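PDB 5VOG: putative phosphoribosyltransferase from Neisseria gonorrhoeae, which binds the alarmone ppGpp and is probably a phosphoribosyltransferase of the type I fold. Local coordinates for residues A[106-111]-A[134-139]; A[42-47]-A[66-71]. All blocks are in the same frame, centred on the assembly; numbering follows the deposited sequence.

Interactions 1 and 2 are both buried, both belong to the same mixed sheet of the phosphoribosyltransferase fold, and both touch the bound guanosine tetraphosphate; the centres of the two interactions lie about 15 Å apart. Interaction 1 pairs the short strands 107-108 and 135-137, each just past a corner in the chain, and the loops that follow. Its chemistry is largely ionic: carboxylates and lysines meet beside the base and the 5'-diphosphate. Interaction 2 is the apolar counterpart within the beta-alpha-beta unit, where branched side chains pack in the strands, one of which leads to glycines whose N-H groups meet the 3'-diphosphate. They touch at Glu106 CB and Gly47 O, 3.2 Å apart, and again where Ser110 OG packs near Tyr70 OH.

Interaction 1 of 2, residues A[106-111]-A[134-139]; sequences EVDDSR and LHEKIK. With G4P (guanosine-5',3'-tetraphosphate), chain D.
Asp109 receives two lysines on one oxygen: Lys139 NZ lies 2.8 Å from Asp109 OD1 and Lys137 NZ lies 3.0 Å from it, both in salt bridges. They come from opposite faces of the carboxylate; Lys139 is on the syn side but tilted out of the plane, whereas Lys137 sits well above it. Lys139 has a second carboxylate partner in Asp159. The side chain of Lys137, extended beyond CG, runs past Asp109 to the base, where its NZ also donates to G4P O6 (2.8 Å) and N7, reading the Hoogsteen edge of guanine. Val107 CG1 packs against the sugar and the base, and the ribose O2' donates to Glu106 OE2.

The loop after the strand, which probably corresponds to the PRPP loop that holds the 5-phosphate of PRPP in type I phosphoribosyltransferases, here takes the 5'-diphosphate: Asp109 N and Arg111 N both donate to O2B, and Ser110 gives its N and OG to O2A.

Behind this shell lies a second ionic group, formed by Asp108, Arg111 and Glu136. With Asp108 CG anti to its own N (chi1 176°), the carboxylate lies alongside Glu136. Arg111 grips it side-on, with Arg111 NE 2.9 Å from Asp108 OD2. Arg111 NH2 and Tyr151 OH also bond OD2, and Lys141 forms a salt bridge with OD1. The longer salt bridge from Arg111 NH2 to Glu136 OE2 (3.6 Å) is supplemented by a bridging water, and Ser153 OG hydrogen-bonds Glu136 OE1.

Parallel backbone pairing sets the register: His135 N donates to Glu106 O, Asp108 N to His135 O (2.8 Å, 171° at the hydrogen) and Lys137 N to Asp108 O. Strand 135-137 lies between 107-108 and 151-157, while helix 17-33 packs on Leu134 and helix 112-121 follows Arg111.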
loop_
_atom_site.group_PDB
_atom_site.type_symbol
_atom_site.label_atom_id
_atom_site.label_comp_id
_atom_site.label_asym_id
_atom_site.label_seq_id
_atom_site.Cartn_x
_atom_site.Cartn_y
_atom_site.Cartn_z
ATOM N N GLU A 106 -10.360 2.000 0.466
ATOM C CA GLU A 106 -10.603 2.294 1.882
ATOM C C GLU A 106 -12.017 2.806 2.161
ATOM O O GLU A 106 -12.589 2.453 3.196
ATOM C CB GLU A 106 -9.551 3.275 2.445
ATOM C CG GLU A 106 -9.905 4.768 2.490
ATOM C CD GLU A 106 -9.758 5.467 1.142
ATOM O OE1 GLU A 106 -10.082 4.856 0.110
ATOM O OE2 GLU A 106 -9.317 6.635 1.116
ATOM N N VAL A 107 -12.611 3.615 1.282
ATOM C CA VAL A 107 -13.903 4.224 1.593
ATOM C C VAL A 107 -14.805 4.203 0.369
ATOM O O VAL A 107 -14.369 4.473 -0.756
ATOM C CB VAL A 107 -13.766 5.656 2.163
ATOM C CG1 VAL A 107 -13.246 6.660 1.134
ATOM C CG2 VAL A 107 -15.110 6.129 2.737
ATOM N N ASP A 108 -16.061 3.817 0.601
ATOM C CA ASP A 108 -17.165 3.907 -0.346
ATOM C C ASP A 108 -17.932 5.172 0.033
ATOM O O ASP A 108 -18.730 5.175 0.981
ATOM C CB ASP A 108 -18.016 2.641 -0.256
ATOM C CG ASP A 108 -19.244 2.671 -1.140
ATOM O OD1 ASP A 108 -19.663 3.751 -1.600
ATOM O OD2 ASP A 108 -19.810 1.578 -1.349
ATOM N N ASP A 109 -17.652 6.256 -0.687
ATOM C CA ASP A 109 -18.256 7.558 -0.429
ATOM C C ASP A 109 -19.236 7.905 -1.542
ATOM O O ASP A 109 -20.450 7.841 -1.335
ATOM C CB ASP A 109 -17.167 8.627 -0.289
ATOM C CG ASP A 109 -17.717 9.977 0.120
ATOM O OD1 ASP A 109 -18.370 10.053 1.176
ATOM O OD2 ASP A 109 -17.472 10.970 -0.597
ATOM N N SER A 110 -18.744 8.254 -2.733
ATOM C CA SER A 110 -19.617 8.570 -3.862
ATOM C C SER A 110 -19.772 7.425 -4.853
ATOM O O SER A 110 -20.687 7.465 -5.680
ATOM C CB SER A 110 -19.087 9.791 -4.627
ATOM O OG SER A 110 -17.943 9.440 -5.408
ATOM N N ARG A 111 -18.887 6.431 -4.808
ATOM C CA ARG A 111 -18.776 5.318 -5.752
ATOM C C ARG A 111 -18.333 5.735 -7.146
ATOM O O ARG A 111 -18.330 4.895 -8.054
ATOM C CB ARG A 111 -20.073 4.511 -5.865
ATOM C CG ARG A 111 -20.259 3.594 -4.714
ATOM C CD ARG A 111 -21.575 2.839 -4.746
ATOM N NE ARG A 111 -21.672 2.118 -3.494
ATOM C CZ ARG A 111 -22.760 1.511 -3.046
ATOM N NH1 ARG A 111 -23.883 1.525 -3.759
ATOM N NH2 ARG A 111 -22.718 0.887 -1.879
ATOM N N LEU A 134 -13.069 -0.904 3.132
ATOM C CA LEU A 134 -12.974 -0.843 4.585
ATOM C C LEU A 134 -14.228 -0.219 5.192
ATOM O O LEU A 134 -14.859 -0.805 6.085
ATOM C CB LEU A 134 -11.715 -0.062 4.972
ATOM C CG LEU A 134 -11.544 0.426 6.414
ATOM C CD1 LEU A 134 -11.470 -0.733 7.396
ATOM C CD2 LEU A 134 -10.279 1.279 6.509
ATOM N N HIS A 135 -14.617 0.959 4.703
ATOM C CA HIS A 135 -15.728 1.731 5.245
ATOM C C HIS A 135 -16.740 2.030 4.156
ATOM O O HIS A 135 -16.380 2.573 3.104
ATOM C CB HIS A 135 -15.230 3.046 5.835
ATOM C CG HIS A 135 -14.351 2.869 7.024
ATOM N ND1 HIS A 135 -13.174 3.566 7.189
ATOM C CD2 HIS A 135 -14.492 2.090 8.122
ATOM C CE1 HIS A 135 -12.623 3.216 8.337
ATOM N NE2 HIS A 135 -13.406 2.327 8.925
ATOM N N GLU A 136 -18.008 1.715 4.428
ATOM C CA GLU A 136 -19.120 2.014 3.531
ATOM C C GLU A 136 -19.971 3.113 4.157
ATOM O O GLU A 136 -20.657 2.877 5.155
ATOM C CB GLU A 136 -19.960 0.767 3.270
ATOM C CG GLU A 136 -21.203 1.054 2.451
ATOM C CD GLU A 136 -22.099 -0.159 2.287
ATOM O OE1 GLU A 136 -21.801 -1.230 2.862
ATOM O OE2 GLU A 136 -23.113 -0.037 1.573
ATOM N N LYS A 137 -19.946 4.306 3.564
ATOM C CA LYS A 137 -20.783 5.395 4.050
ATOM C C LYS A 137 -22.205 5.260 3.519
ATOM O O LYS A 137 -22.416 5.027 2.324
ATOM C CB LYS A 137 -20.220 6.744 3.635
ATOM C CG LYS A 137 -18.916 7.117 4.287
ATOM C CD LYS A 137 -18.590 8.516 3.816
ATOM C CE LYS A 137 -17.375 9.072 4.439
ATOM N NZ LYS A 137 -17.200 10.467 3.961
ATOM N N ILE A 138 -23.176 5.436 4.409
ATOM C CA ILE A 138 -24.592 5.363 4.057
ATOM C C ILE A 138 -25.026 6.749 3.591
ATOM O O ILE A 138 -25.217 7.663 4.394
ATOM C CB ILE A 138 -25.440 4.864 5.224
ATOM C CG1 ILE A 138 -24.934 3.495 5.684
ATOM C CG2 ILE A 138 -26.904 4.828 4.804
ATOM C CD1 ILE A 138 -24.681 2.508 4.549
ATOM N N LYS A 139 -25.187 6.901 2.281
ATOM C CA LYS A 139 -25.448 8.191 1.660
ATOM C C LYS A 139 -25.819 7.933 0.207
ATOM O O LYS A 139 -25.695 6.813 -0.295
ATOM C CB LYS A 139 -24.240 9.131 1.765
ATOM C CG LYS A 139 -22.970 8.584 1.119
ATOM C CD LYS A 139 -21.739 9.412 1.485
ATOM C CE LYS A 139 -21.781 10.796 0.859
ATOM N NZ LYS A 139 -20.677 11.675 1.354
HETATM P PB G4P D . -15.456 5.685 -3.982
HETATM O O1B G4P D . -15.676 5.480 -5.395
HETATM O O2B G4P D . -16.735 5.900 -3.141
HETATM O O3B G4P D . -14.617 4.516 -3.375
HETATM O O3A G4P D . -14.500 6.937 -3.732
HETATM P PA G4P D . -14.639 8.457 -4.171
HETATM O O1A G4P D . -14.384 8.624 -5.619
HETATM O O2A G4P D . -15.965 8.999 -3.702
HETATM O "O5'" G4P D . -13.497 9.122 -3.249
HETATM C "C5'" G4P D . -12.826 10.346 -3.604
HETATM C "C4'" G4P D . -11.843 10.675 -2.512
HETATM O "O4'" G4P D . -12.544 11.086 -1.325
HETATM C "C3'" G4P D . -10.942 9.509 -2.093
HETATM O "O3'" G4P D . -9.565 9.902 -2.280
HETATM C "C2'" G4P D . -11.245 9.269 -0.612
HETATM O "O2'" G4P D . -10.099 8.924 0.164
HETATM C "C1'" G4P D . -11.829 10.619 -0.202
HETATM N N9 G4P D . -12.777 10.496 0.907
HETATM C C8 G4P D . -14.125 10.273 0.816
HETATM N N7 G4P D . -14.714 10.195 1.987
HETATM C C5 G4P D . -13.686 10.377 2.900
HETATM C C6 G4P D . -13.690 10.413 4.330
HETATM O O6 G4P D . -14.659 10.278 5.084
HETATM N N1 G4P D . -12.430 10.640 4.849
HETATM C C2 G4P D . -11.291 10.812 4.108
HETATM N N2 G4P D . -10.159 11.043 4.778
HETATM N N3 G4P D . -11.272 10.781 2.778
HETATM C C4 G4P D . -12.489 10.563 2.245
HETATM P PC G4P D . -8.827 9.791 -3.673
HETATM O O1C G4P D . -9.148 10.957 -4.541
HETATM O O2C G4P D . -9.238 8.454 -4.229
HETATM O O3C G4P D . -7.278 9.736 -3.302
HETATM P PD G4P D . -6.353 8.684 -2.539
HETATM O O1D G4P D . -7.123 7.405 -2.502
HETATM O O2D G4P D . -5.065 8.584 -3.389
HETATM O O3D G4P D . -6.066 9.301 -1.196
HETATM O O HOH W 1 -24.006 -1.654 -0.497
#

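Interaction 2 of 2, residues A[42-47]-A[66-71]; sequences IAIGGG and VTTAYY. With G4P (guanosine-5',3'-tetraphosphate), chain D.
Val66 points its two methyls at different isoleucines of the neighbouring strand: CG1 meets Ile42 CG2 at 4.0 Å, and CG2 meets Ile44 CG1 at the same distance. Each pair crosses at a slant. Ile44 keeps CG2 anti to its backbone N, the branch that comes 3.7 Å from Thr68 OG1. On the other face of the sheet Thr67 lies beside Gly45, its CG2 3.4 Å from Gly45 O and its OG1 close to Gly45 CA.

Val66 N donates to Ala43 O, and Gly45 N to Val66 O (2.7 Å), as in a parallel pair. Beyond these bonds the strands diverge, and a water bridges Gly45 O and Thr68 O. A cis peptide then joins Gly45 to Gly46, and the N-H groups of Gly46 and Gly47 turn to the 3'-diphosphate, Gly46 N lying 2.8 Å from G4P O2D. Farther along, Tyr70 OH donates to G4P O1A (2.6 Å), which sits at the edge of its ring.

Strand 40-45 has strand 101-105 on its other side, and strand 63-75 has antiparallel strand 78-85. Helix 49-59 makes the crossover and covers Ala43 and Thr67, Ile63 of the second subunit packs on Thr67, and helix 112-121 on Thr68 and Tyr70.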
loop_
_atom_site.group_PDB
_atom_site.type_symbol
_atom_site.label_atom_id
_atom_site.label_comp_id
_atom_site.label_asym_id
_atom_site.label_seq_id
_atom_site.Cartn_x
_atom_site.Cartn_y
_atom_site.Cartn_z
ATOM N N ILE A 42 -6.558 -6.369 -6.185
ATOM C CA ILE A 42 -6.156 -5.185 -6.940
ATOM C C ILE A 42 -6.466 -3.994 -6.044
ATOM O O ILE A 42 -7.634 -3.599 -5.894
ATOM C CB ILE A 42 -6.868 -5.076 -8.294
ATOM C CG1 ILE A 42 -6.576 -6.318 -9.145
ATOM C CG2 ILE A 42 -6.446 -3.795 -9.016
ATOM C CD1 ILE A 42 -7.389 -6.392 -10.422
ATOM N N ALA A 43 -5.429 -3.437 -5.415
ATOM C CA ALA A 43 -5.598 -2.285 -4.539
ATOM C C ALA A 43 -5.666 -1.014 -5.368
ATOM O O ALA A 43 -4.873 -0.822 -6.287
ATOM C CB ALA A 43 -4.433 -2.189 -3.552
ATOM N N ILE A 44 -6.603 -0.132 -5.030
ATOM C CA ILE A 44 -6.685 1.178 -5.667
ATOM C C ILE A 44 -5.931 2.165 -4.780
ATOM O O ILE A 44 -6.428 2.559 -3.725
ATOM C CB ILE A 44 -8.137 1.623 -5.879
ATOM C CG1 ILE A 44 -8.930 0.570 -6.658
ATOM C CG2 ILE A 44 -8.168 2.968 -6.601
ATOM C CD1 ILE A 44 -10.448 0.837 -6.655
ATOM N N GLY A 45 -4.732 2.579 -5.202
ATOM C CA GLY A 45 -4.002 3.563 -4.429
ATOM C C GLY A 45 -4.568 4.961 -4.618
ATOM O O GLY A 45 -5.259 5.237 -5.597
ATOM N N GLY A 46 -4.285 5.864 -3.676
ATOM C CA GLY A 46 -3.455 5.595 -2.513
ATOM C C GLY A 46 -4.217 5.033 -1.323
ATOM O O GLY A 46 -3.611 4.431 -0.432
ATOM N N GLY A 47 -5.542 5.212 -1.324
ATOM C CA GLY A 47 -6.339 4.867 -0.157
ATOM C C GLY A 47 -6.461 3.375 0.087
ATOM O O GLY A 47 -6.642 2.944 1.230
ATOM N N VAL A 66 -3.470 -0.480 -8.891
ATOM C CA VAL A 66 -3.786 0.601 -9.810
ATOM C C VAL A 66 -3.916 1.846 -8.947
ATOM O O VAL A 66 -4.113 1.756 -7.735
ATOM C CB VAL A 66 -5.088 0.352 -10.615
ATOM C CG1 VAL A 66 -4.996 -0.957 -11.400
ATOM C CG2 VAL A 66 -6.306 0.346 -9.683
ATOM N N THR A 67 -3.787 3.021 -9.566
ATOM C CA THR A 67 -4.052 4.255 -8.837
ATOM C C THR A 67 -4.891 5.173 -9.710
ATOM O O THR A 67 -4.669 5.277 -10.921
ATOM C CB THR A 67 -2.761 4.981 -8.384
ATOM O OG1 THR A 67 -2.140 4.246 -7.325
ATOM C CG2 THR A 67 -3.069 6.397 -7.863
ATOM N N THR A 68 -5.862 5.827 -9.085
ATOM C CA THR A 68 -6.676 6.840 -9.728
ATOM C C THR A 68 -6.547 8.145 -8.959
ATOM O O THR A 68 -6.173 8.161 -7.784
ATOM C CB THR A 68 -8.156 6.433 -9.770
ATOM O OG1 THR A 68 -8.598 6.162 -8.432
ATOM C CG2 THR A 68 -8.341 5.196 -10.622
ATOM N N ALA A 69 -6.888 9.241 -9.628
ATOM C CA ALA A 69 -6.952 10.537 -8.972
ATOM C C ALA A 69 -7.985 11.386 -9.691
ATOM O O ALA A 69 -8.343 11.119 -10.839
ATOM C CB ALA A 69 -5.584 11.234 -8.956
ATOM N N TYR A 70 -8.486 12.399 -8.993
ATOM C CA TYR A 70 -9.360 13.372 -9.623
ATOM C C TYR A 70 -8.524 14.482 -10.242
ATOM O O TYR A 70 -7.508 14.905 -9.678
ATOM C CB TYR A 70 -10.353 13.949 -8.616
ATOM C CG TYR A 70 -11.519 13.035 -8.287
ATOM C CD1 TYR A 70 -12.765 13.236 -8.863
ATOM C CD2 TYR A 70 -11.379 11.984 -7.389
ATOM C CE1 TYR A 70 -13.839 12.421 -8.550
ATOM C CE2 TYR A 70 -12.453 11.155 -7.069
ATOM C CZ TYR A 70 -13.679 11.383 -7.654
ATOM O OH TYR A 70 -14.754 10.577 -7.351
ATOM N N TYR A 71 -8.946 14.935 -11.421
ATOM C CA TYR A 71 -8.274 15.993 -12.159
ATOM C C TYR A 71 -9.300 17.024 -12.603
ATOM O O TYR A 71 -10.480 16.709 -12.773
ATOM C CB TYR A 71 -7.532 15.446 -13.394
ATOM C CG TYR A 71 -6.330 14.576 -13.093
ATOM C CD1 TYR A 71 -5.051 15.117 -13.060
ATOM C CD2 TYR A 71 -6.469 13.212 -12.862
ATOM C CE1 TYR A 71 -3.946 14.329 -12.792
ATOM C CE2 TYR A 71 -5.371 12.416 -12.592
ATOM C CZ TYR A 71 -4.112 12.979 -12.560
ATOM O OH TYR A 71 -3.017 12.194 -12.293
HETATM P PB G4P D . -15.456 5.685 -3.982
HETATM O O1B G4P D . -15.676 5.480 -5.395
HETATM O O2B G4P D . -16.735 5.900 -3.141
HETATM O O3B G4P D . -14.617 4.516 -3.375
HETATM O O3A G4P D . -14.500 6.937 -3.732
HETATM P PA G4P D . -14.639 8.457 -4.171
HETATM O O1A G4P D . -14.384 8.624 -5.619
HETATM O O2A G4P D . -15.965 8.999 -3.702
HETATM O "O5'" G4P D . -13.497 9.122 -3.249
HETATM C "C5'" G4P D . -12.826 10.346 -3.604
HETATM C "C4'" G4P D . -11.843 10.675 -2.512
HETATM O "O4'" G4P D . -12.544 11.086 -1.325
HETATM C "C3'" G4P D . -10.942 9.509 -2.093
HETATM O "O3'" G4P D . -9.565 9.902 -2.280
HETATM C "C2'" G4P D . -11.245 9.269 -0.612
HETATM O "O2'" G4P D . -10.099 8.924 0.164
HETATM C "C1'" G4P D . -11.829 10.619 -0.202
HETATM N N9 G4P D . -12.777 10.496 0.907
HETATM C C8 G4P D . -14.125 10.273 0.816
HETATM N N7 G4P D . -14.714 10.195 1.987
HETATM C C5 G4P D . -13.686 10.377 2.900
HETATM C C6 G4P D . -13.690 10.413 4.330
HETATM O O6 G4P D . -14.659 10.278 5.084
HETATM N N1 G4P D . -12.430 10.640 4.849
HETATM C C2 G4P D . -11.291 10.812 4.108
HETATM N N2 G4P D . -10.159 11.043 4.778
HETATM N N3 G4P D . -11.272 10.781 2.778
HETATM C C4 G4P D . -12.489 10.563 2.245
HETATM P PC G4P D . -8.827 9.791 -3.673
HETATM O O1C G4P D . -9.148 10.957 -4.541
HETATM O O2C G4P D . -9.238 8.454 -4.229
HETATM O O3C G4P D . -7.278 9.736 -3.302
HETATM P PD G4P D . -6.353 8.684 -2.539
HETATM O O1D G4P D . -7.123 7.405 -2.502
HETATM O O2D G4P D . -5.065 8.584 -3.389
HETATM O O3D G4P D . -6.066 9.301 -1.196
HETATM O O HOH W 2 -7.475 6.535 -5.396
#